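LbaCas13a H328A (C2c2) (Lachnospiraceae bacterium NK4A179, PDB 5WLH) binds a CRISPR guide RNA (crRNA) and, as a Cas13a enzyme, probably uses it to recognise and cleave target RNA. Local coordinates at residues A450-E462 with K475-Y489. Residues are numbered along the deposited sequence; the frame is centred on the assembly and turned at random.
Sequences AMGKAVYNYAMDE and KISEEYLSGISSFDY. With nucleotides of chain B.
Tyr458, in the last turn of helix 429-458, lays its ring on Tyr480 in a face-to-face stack, centroids 3.8 Å apart and planes inclined by 25°. With CG anti to the carbonyl carbon (chi1 -56°), the side chain runs across Tyr480 at about a right angle. Its CB and CG lie over CG and CD2 of Tyr480; CD1 sits above the centre of that ring, and CE1 comes to 3.3 Å from CZ of Tyr480. On the ring's CD2-CE2 half, Ile484 CG1 and CD1 approach obliquely, and CE2 also meets the edge of Tyr489 at CE1. At the tip, OH touches Asp488 CB and hydrogen-bonds a water, which in turn donates to Asp488 O; CB of Asn457 covers the face turned from Tyr480. Were the ring cut back to an alanine, Tyr480 would probably lose its stacking partner and a gap would open between Ile484 and Tyr489. The helix end is tied down by its backbone too: Ser477 N donates to Tyr458 O over 2.8 Å, nearly straight at 170°. Beyond it, Glu462 OE1 forms a salt bridge with Lys475 NZ, while Glu462 OE2 takes the backbone N of Glu472. Near the RNA, the extended Lys453 passes CE over one face of Tyr489, 3.9 Å from its centroid, with NZ in an off-centre cation-pi contact. That NZ donates to OP2 of U27 of chain B at 2.7 Å and to a water held by Tyr489 O. Ser485 and Asp488 form the capping box that starts helix 486-517. An aromatic core thus joins two helix ends, and the lysine laid across its RNA-side ring, Tyr489, probably helps neutralise the backbone phosphate of the bound RNA.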
loop_
_atom_site.group_PDB
_atom_site.type_symbol
_atom_site.label_atom_id
_atom_site.label_comp_id
_atom_site.label_asym_id
_atom_site.label_seq_id
_atom_site.Cartn_x
_atom_site.Cartn_y
_atom_site.Cartn_z
ATOM N N ALA A 450 -17.799 -6.549 4.251
ATOM C CA ALA A 450 -17.213 -7.344 5.327
ATOM C C ALA A 450 -17.906 -8.689 5.441
ATOM O O ALA A 450 -17.256 -9.709 5.668
ATOM C CB ALA A 450 -17.284 -6.602 6.655
ATOM N N MET A 451 -19.229 -8.705 5.270
ATOM C CA MET A 451 -19.958 -9.978 5.235
ATOM C C MET A 451 -19.493 -10.850 4.074
ATOM O O MET A 451 -19.248 -12.050 4.248
ATOM C CB MET A 451 -21.464 -9.708 5.143
ATOM C CG MET A 451 -22.033 -9.089 6.399
ATOM S SD MET A 451 -23.781 -8.696 6.150
ATOM C CE MET A 451 -24.438 -10.365 5.860
ATOM N N GLY A 452 -19.376 -10.266 2.873
ATOM C CA GLY A 452 -18.934 -11.043 1.727
ATOM C C GLY A 452 -17.533 -11.584 1.894
ATOM O O GLY A 452 -17.236 -12.695 1.453
ATOM N N LYS A 453 -16.660 -10.813 2.545
ATOM C CA LYS A 453 -15.315 -11.293 2.839
ATOM C C LYS A 453 -15.357 -12.553 3.692
ATOM O O LYS A 453 -14.639 -13.526 3.429
ATOM C CB LYS A 453 -14.526 -10.204 3.566
ATOM C CG LYS A 453 -13.171 -10.683 4.062
ATOM C CD LYS A 453 -12.409 -9.531 4.674
ATOM C CE LYS A 453 -10.961 -9.928 4.969
ATOM N NZ LYS A 453 -10.216 -8.730 5.467
ATOM N N ALA A 454 -16.183 -12.557 4.735
ATOM C CA ALA A 454 -16.293 -13.779 5.538
ATOM C C ALA A 454 -16.926 -14.927 4.746
ATOM O O ALA A 454 -16.459 -16.074 4.819
ATOM C CB ALA A 454 -17.081 -13.493 6.819
ATOM N N VAL A 455 -17.980 -14.645 3.983
ATOM C CA VAL A 455 -18.650 -15.707 3.222
ATOM C C VAL A 455 -17.707 -16.279 2.173
ATOM O O VAL A 455 -17.577 -17.498 2.028
ATOM C CB VAL A 455 -19.940 -15.171 2.577
ATOM C CG1 VAL A 455 -20.497 -16.182 1.561
ATOM C CG2 VAL A 455 -20.960 -14.853 3.639
ATOM N N TYR A 456 -17.030 -15.403 1.423
ATOM C CA TYR A 456 -16.139 -15.866 0.368
ATOM C C TYR A 456 -15.025 -16.748 0.915
ATOM O O TYR A 456 -14.667 -17.770 0.312
ATOM C CB TYR A 456 -15.505 -14.681 -0.357
ATOM C CG TYR A 456 -14.541 -15.118 -1.438
ATOM C CD1 TYR A 456 -15.018 -15.690 -2.615
ATOM C CD2 TYR A 456 -13.169 -14.966 -1.294
ATOM C CE1 TYR A 456 -14.153 -16.084 -3.615
ATOM C CE2 TYR A 456 -12.294 -15.361 -2.299
ATOM C CZ TYR A 456 -12.803 -15.931 -3.453
ATOM O OH TYR A 456 -11.969 -16.333 -4.465
ATOM N N ASN A 457 -14.442 -16.348 2.037
ATOM C CA ASN A 457 -13.270 -17.057 2.510
ATOM C C ASN A 457 -13.633 -18.314 3.282
ATOM O O ASN A 457 -12.880 -19.295 3.238
ATOM C CB ASN A 457 -12.418 -16.121 3.359
ATOM C CG ASN A 457 -11.623 -15.170 2.495
ATOM O OD1 ASN A 457 -10.618 -15.563 1.913
ATOM N ND2 ASN A 457 -12.102 -13.949 2.347
ATOM N N TYR A 458 -14.766 -18.318 3.962
ATOM C CA TYR A 458 -15.064 -19.381 4.901
ATOM C C TYR A 458 -16.365 -20.132 4.654
ATOM O O TYR A 458 -16.617 -21.117 5.359
ATOM C CB TYR A 458 -15.076 -18.824 6.330
ATOM C CG TYR A 458 -13.790 -18.128 6.704
ATOM C CD1 TYR A 458 -12.556 -18.717 6.434
ATOM C CD2 TYR A 458 -13.809 -16.885 7.319
ATOM C CE1 TYR A 458 -11.373 -18.089 6.771
ATOM C CE2 TYR A 458 -12.621 -16.245 7.664
ATOM C CZ TYR A 458 -11.421 -16.847 7.375
ATOM O OH TYR A 458 -10.245 -16.233 7.710
ATOM N N ALA A 459 -17.195 -19.716 3.699
ATOM C CA ALA A 459 -18.468 -20.401 3.486
ATOM C C ALA A 459 -18.687 -20.766 2.022
ATOM O O ALA A 459 -19.833 -20.911 1.585
ATOM C CB ALA A 459 -19.640 -19.564 4.008
ATOM N N MET A 460 -17.606 -20.950 1.253
ATOM C CA MET A 460 -17.705 -21.294 -0.162
ATOM C C MET A 460 -16.767 -22.447 -0.496
ATOM O O MET A 460 -16.226 -22.512 -1.593
ATOM C CB MET A 460 -17.402 -20.079 -1.042
ATOM C CG MET A 460 -18.340 -18.899 -0.797
ATOM S SD MET A 460 -20.043 -19.191 -1.322
ATOM C CE MET A 460 -19.879 -19.205 -3.112
ATOM N N ASP A 461 -16.540 -23.333 0.475
ATOM C CA ASP A 461 -15.653 -24.484 0.298
ATOM C C ASP A 461 -15.903 -25.233 -1.016
ATOM O O ASP A 461 -14.961 -25.650 -1.700
ATOM C CB ASP A 461 -15.869 -25.429 1.484
ATOM C CG ASP A 461 -14.600 -26.011 2.018
ATOM O OD1 ASP A 461 -13.825 -26.586 1.222
ATOM O OD2 ASP A 461 -14.401 -25.913 3.253
ATOM N N GLU A 462 -17.160 -25.446 -1.374
ATOM C CA GLU A 462 -17.450 -26.333 -2.497
ATOM C C GLU A 462 -17.259 -25.663 -3.851
ATOM O O GLU A 462 -17.576 -26.267 -4.881
ATOM C CB GLU A 462 -18.859 -26.914 -2.333
ATOM C CG GLU A 462 -19.094 -27.391 -0.899
ATOM C CD GLU A 462 -19.976 -28.622 -0.768
ATOM O OE1 GLU A 462 -19.721 -29.450 0.131
ATOM O OE2 GLU A 462 -20.937 -28.759 -1.545
ATOM N N LYS A 475 -22.517 -22.203 3.210
ATOM C CA LYS A 475 -22.530 -22.874 4.500
ATOM C C LYS A 475 -21.135 -22.748 5.081
ATOM O O LYS A 475 -20.144 -22.968 4.374
ATOM C CB LYS A 475 -22.941 -24.347 4.384
ATOM C CG LYS A 475 -22.054 -25.209 3.530
ATOM C CD LYS A 475 -22.153 -26.677 3.978
ATOM C CE LYS A 475 -22.186 -27.620 2.789
ATOM N NZ LYS A 475 -21.125 -27.282 1.812
ATOM N N ILE A 476 -21.058 -22.372 6.354
ATOM C CA ILE A 476 -19.763 -22.068 6.952
ATOM C C ILE A 476 -18.964 -23.351 7.123
ATOM O O ILE A 476 -19.464 -24.341 7.683
ATOM C CB ILE A 476 -19.946 -21.339 8.292
ATOM C CG1 ILE A 476 -20.739 -20.050 8.069
ATOM C CG2 ILE A 476 -18.560 -21.088 8.942
ATOM C CD1 ILE A 476 -20.956 -19.228 9.323
ATOM N N SER A 477 -17.729 -23.346 6.606
ATOM C CA SER A 477 -16.809 -24.466 6.757
ATOM C C SER A 477 -16.641 -24.827 8.225
ATOM O O SER A 477 -16.700 -23.969 9.106
ATOM C CB SER A 477 -15.439 -24.122 6.168
ATOM O OG SER A 477 -15.385 -24.429 4.791
ATOM N N GLU A 478 -16.381 -26.115 8.477
ATOM C CA GLU A 478 -16.402 -26.635 9.844
ATOM C C GLU A 478 -15.420 -25.905 10.755
ATOM O O GLU A 478 -15.726 -25.653 11.926
ATOM C CB GLU A 478 -16.096 -28.136 9.831
ATOM C CG GLU A 478 -16.163 -28.807 11.197
ATOM C CD GLU A 478 -14.839 -28.761 11.946
ATOM O OE1 GLU A 478 -13.791 -29.046 11.326
ATOM O OE2 GLU A 478 -14.850 -28.438 13.157
ATOM N N GLU A 479 -14.232 -25.573 10.245
ATOM C CA GLU A 479 -13.211 -24.959 11.090
ATOM C C GLU A 479 -13.582 -23.548 11.537
ATOM O O GLU A 479 -12.968 -23.037 12.478
ATOM C CB GLU A 479 -11.855 -24.915 10.373
ATOM C CG GLU A 479 -11.492 -26.165 9.589
ATOM C CD GLU A 479 -12.005 -26.139 8.154
ATOM O OE1 GLU A 479 -13.144 -26.603 7.915
ATOM O OE2 GLU A 479 -11.263 -25.657 7.264
ATOM N N TYR A 480 -14.563 -22.915 10.888
ATOM C CA TYR A 480 -14.930 -21.531 11.170
ATOM C C TYR A 480 -16.285 -21.392 11.840
ATOM O O TYR A 480 -16.694 -20.272 12.145
ATOM C CB TYR A 480 -14.873 -20.709 9.872
ATOM C CG TYR A 480 -13.478 -20.759 9.318
ATOM C CD1 TYR A 480 -12.454 -20.009 9.898
ATOM C CD2 TYR A 480 -13.156 -21.615 8.275
ATOM C CE1 TYR A 480 -11.167 -20.079 9.418
ATOM C CE2 TYR A 480 -11.867 -21.696 7.789
ATOM C CZ TYR A 480 -10.877 -20.921 8.365
ATOM O OH TYR A 480 -9.600 -21.000 7.879
ATOM N N LEU A 481 -16.990 -22.500 12.114
ATOM C CA LEU A 481 -18.291 -22.367 12.756
ATOM C C LEU A 481 -18.155 -21.770 14.141
ATOM O O LEU A 481 -19.071 -21.092 14.616
ATOM C CB LEU A 481 -18.991 -23.724 12.848
ATOM C CG LEU A 481 -19.715 -24.183 11.586
ATOM C CD1 LEU A 481 -20.133 -25.638 11.747
ATOM C CD2 LEU A 481 -20.920 -23.283 11.282
ATOM N N SER A 482 -17.021 -22.000 14.794
ATOM C CA SER A 482 -16.769 -21.448 16.112
ATOM C C SER A 482 -16.166 -20.053 16.062
ATOM O O SER A 482 -15.815 -19.508 17.114
ATOM C CB SER A 482 -15.856 -22.385 16.904
ATOM O OG SER A 482 -16.582 -23.540 17.291
ATOM N N GLY A 483 -16.026 -19.471 14.881
ATOM C CA GLY A 483 -15.694 -18.066 14.758
ATOM C C GLY A 483 -14.324 -17.841 14.138
ATOM O O GLY A 483 -13.540 -18.762 13.906
ATOM N N ILE A 484 -14.072 -16.564 13.874
ATOM C CA ILE A 484 -12.905 -16.072 13.150
ATOM C C ILE A 484 -11.953 -15.398 14.128
ATOM O O ILE A 484 -12.381 -14.600 14.974
ATOM C CB ILE A 484 -13.340 -15.067 12.062
ATOM C CG1 ILE A 484 -14.302 -15.722 11.071
ATOM C CG2 ILE A 484 -12.105 -14.494 11.354
ATOM C CD1 ILE A 484 -15.081 -14.701 10.239
ATOM N N SER A 485 -10.664 -15.678 13.987
ATOM C CA SER A 485 -9.639 -15.016 14.779
ATOM C C SER A 485 -8.979 -13.910 13.968
ATOM O O SER A 485 -9.074 -13.859 12.740
ATOM C CB SER A 485 -8.573 -16.016 15.234
ATOM O OG SER A 485 -7.708 -16.327 14.137
ATOM N N SER A 486 -8.269 -13.031 14.668
ATOM C CA SER A 486 -7.520 -12.014 13.943
ATOM C C SER A 486 -6.427 -12.646 13.086
ATOM O O SER A 486 -6.165 -12.182 11.979
ATOM C CB SER A 486 -6.947 -10.976 14.911
ATOM O OG SER A 486 -6.173 -11.582 15.931
ATOM N N PHE A 487 -5.808 -13.736 13.559
ATOM C CA PHE A 487 -4.792 -14.410 12.758
ATOM C C PHE A 487 -5.379 -14.903 11.439
ATOM O O PHE A 487 -4.702 -14.869 10.403
ATOM C CB PHE A 487 -4.201 -15.593 13.535
ATOM C CG PHE A 487 -3.627 -15.205 14.859
ATOM C CD1 PHE A 487 -2.380 -14.599 14.929
ATOM C CD2 PHE A 487 -4.333 -15.421 16.022
ATOM C CE1 PHE A 487 -1.833 -14.215 16.155
ATOM C CE2 PHE A 487 -3.805 -15.048 17.251
ATOM C CZ PHE A 487 -2.540 -14.460 17.320
ATOM N N ASP A 488 -6.632 -15.389 11.470
ATOM C CA ASP A 488 -7.301 -15.823 10.242
ATOM C C ASP A 488 -7.304 -14.713 9.205
ATOM O O ASP A 488 -7.068 -14.948 8.013
ATOM C CB ASP A 488 -8.758 -16.232 10.529
ATOM C CG ASP A 488 -8.874 -17.519 11.315
ATOM O OD1 ASP A 488 -7.999 -18.383 11.178
ATOM O OD2 ASP A 488 -9.865 -17.668 12.046
ATOM N N TYR A 489 -7.627 -13.495 9.640
ATOM C CA TYR A 489 -7.692 -12.383 8.698
ATOM C C TYR A 489 -6.307 -11.918 8.279
ATOM O O TYR A 489 -6.137 -11.405 7.167
ATOM C CB TYR A 489 -8.501 -11.246 9.307
ATOM C CG TYR A 489 -9.976 -11.304 8.925
ATOM C CD1 TYR A 489 -10.604 -12.519 8.684
ATOM C CD2 TYR A 489 -10.723 -10.142 8.814
ATOM C CE1 TYR A 489 -11.958 -12.565 8.321
ATOM C CE2 TYR A 489 -12.075 -10.170 8.465
ATOM C CZ TYR A 489 -12.678 -11.383 8.220
ATOM O OH TYR A 489 -13.998 -11.393 7.873
ATOM P P A B 26 -3.675 -5.232 9.068
ATOM O OP1 A B 26 -3.859 -4.913 7.631
ATOM O OP2 A B 26 -3.734 -4.203 10.128
ATOM O "O5'" A B 26 -4.728 -6.353 9.457
ATOM C "C5'" A B 26 -5.081 -7.406 8.564
ATOM C "C4'" A B 26 -6.465 -7.902 8.898
ATOM O "O4'" A B 26 -6.419 -8.574 10.187
ATOM C "C3'" A B 26 -7.497 -6.791 9.043
ATOM O "O3'" A B 26 -8.782 -7.302 8.708
ATOM C "C2'" A B 26 -7.438 -6.490 10.537
ATOM O "O2'" A B 26 -8.564 -5.830 11.072
ATOM C "C1'" A B 26 -7.232 -7.889 11.123
ATOM N N9 A B 26 -6.493 -7.832 12.380
ATOM C C8 A B 26 -5.131 -7.861 12.531
ATOM N N7 A B 26 -4.754 -7.734 13.790
ATOM C C5 A B 26 -5.943 -7.621 14.479
ATOM C C6 A B 26 -6.201 -7.475 15.855
ATOM N N6 A B 26 -5.207 -7.404 16.753
ATOM N N1 A B 26 -7.482 -7.367 16.237
ATOM C C2 A B 26 -8.455 -7.435 15.310
ATOM N N3 A B 26 -8.325 -7.578 13.991
ATOM C C4 A B 26 -7.028 -7.674 13.639
ATOM P P U B 27 -9.889 -6.335 8.065
ATOM O OP1 U B 27 -10.272 -5.320 9.043
ATOM O OP2 U B 27 -10.981 -7.148 7.462
ATOM O "O5'" U B 27 -9.100 -5.623 6.893
ATOM C "C5'" U B 27 -9.770 -4.780 5.978
ATOM C "C4'" U B 27 -8.780 -3.801 5.417
ATOM O "O4'" U B 27 -8.515 -2.785 6.417
ATOM C "C3'" U B 27 -7.407 -4.402 5.056
ATOM O "O3'" U B 27 -6.957 -3.830 3.844
ATOM C "C2'" U B 27 -6.502 -3.864 6.160
ATOM O "O2'" U B 27 -5.135 -3.767 5.804
ATOM C "C1'" U B 27 -7.144 -2.505 6.380
ATOM N N1 U B 27 -6.714 -1.754 7.565
ATOM C C2 U B 27 -6.750 -0.367 7.450
ATOM O O2 U B 27 -7.192 0.195 6.466
ATOM N N3 U B 27 -6.287 0.332 8.545
ATOM C C4 U B 27 -5.791 -0.224 9.704
ATOM O O4 U B 27 -5.395 0.523 10.610
ATOM C C5 U B 27 -5.761 -1.658 9.722
ATOM C C6 U B 27 -6.202 -2.365 8.678
HETATM O O HOH W 1 -15.167 -9.228 7.414
HETATM O O HOH W 2 -7.581 -9.356 5.852
HETATM O O HOH W 3 -7.957 -17.329 7.007
HETATM O O HOH W 4 -18.423 -24.117 2.712
#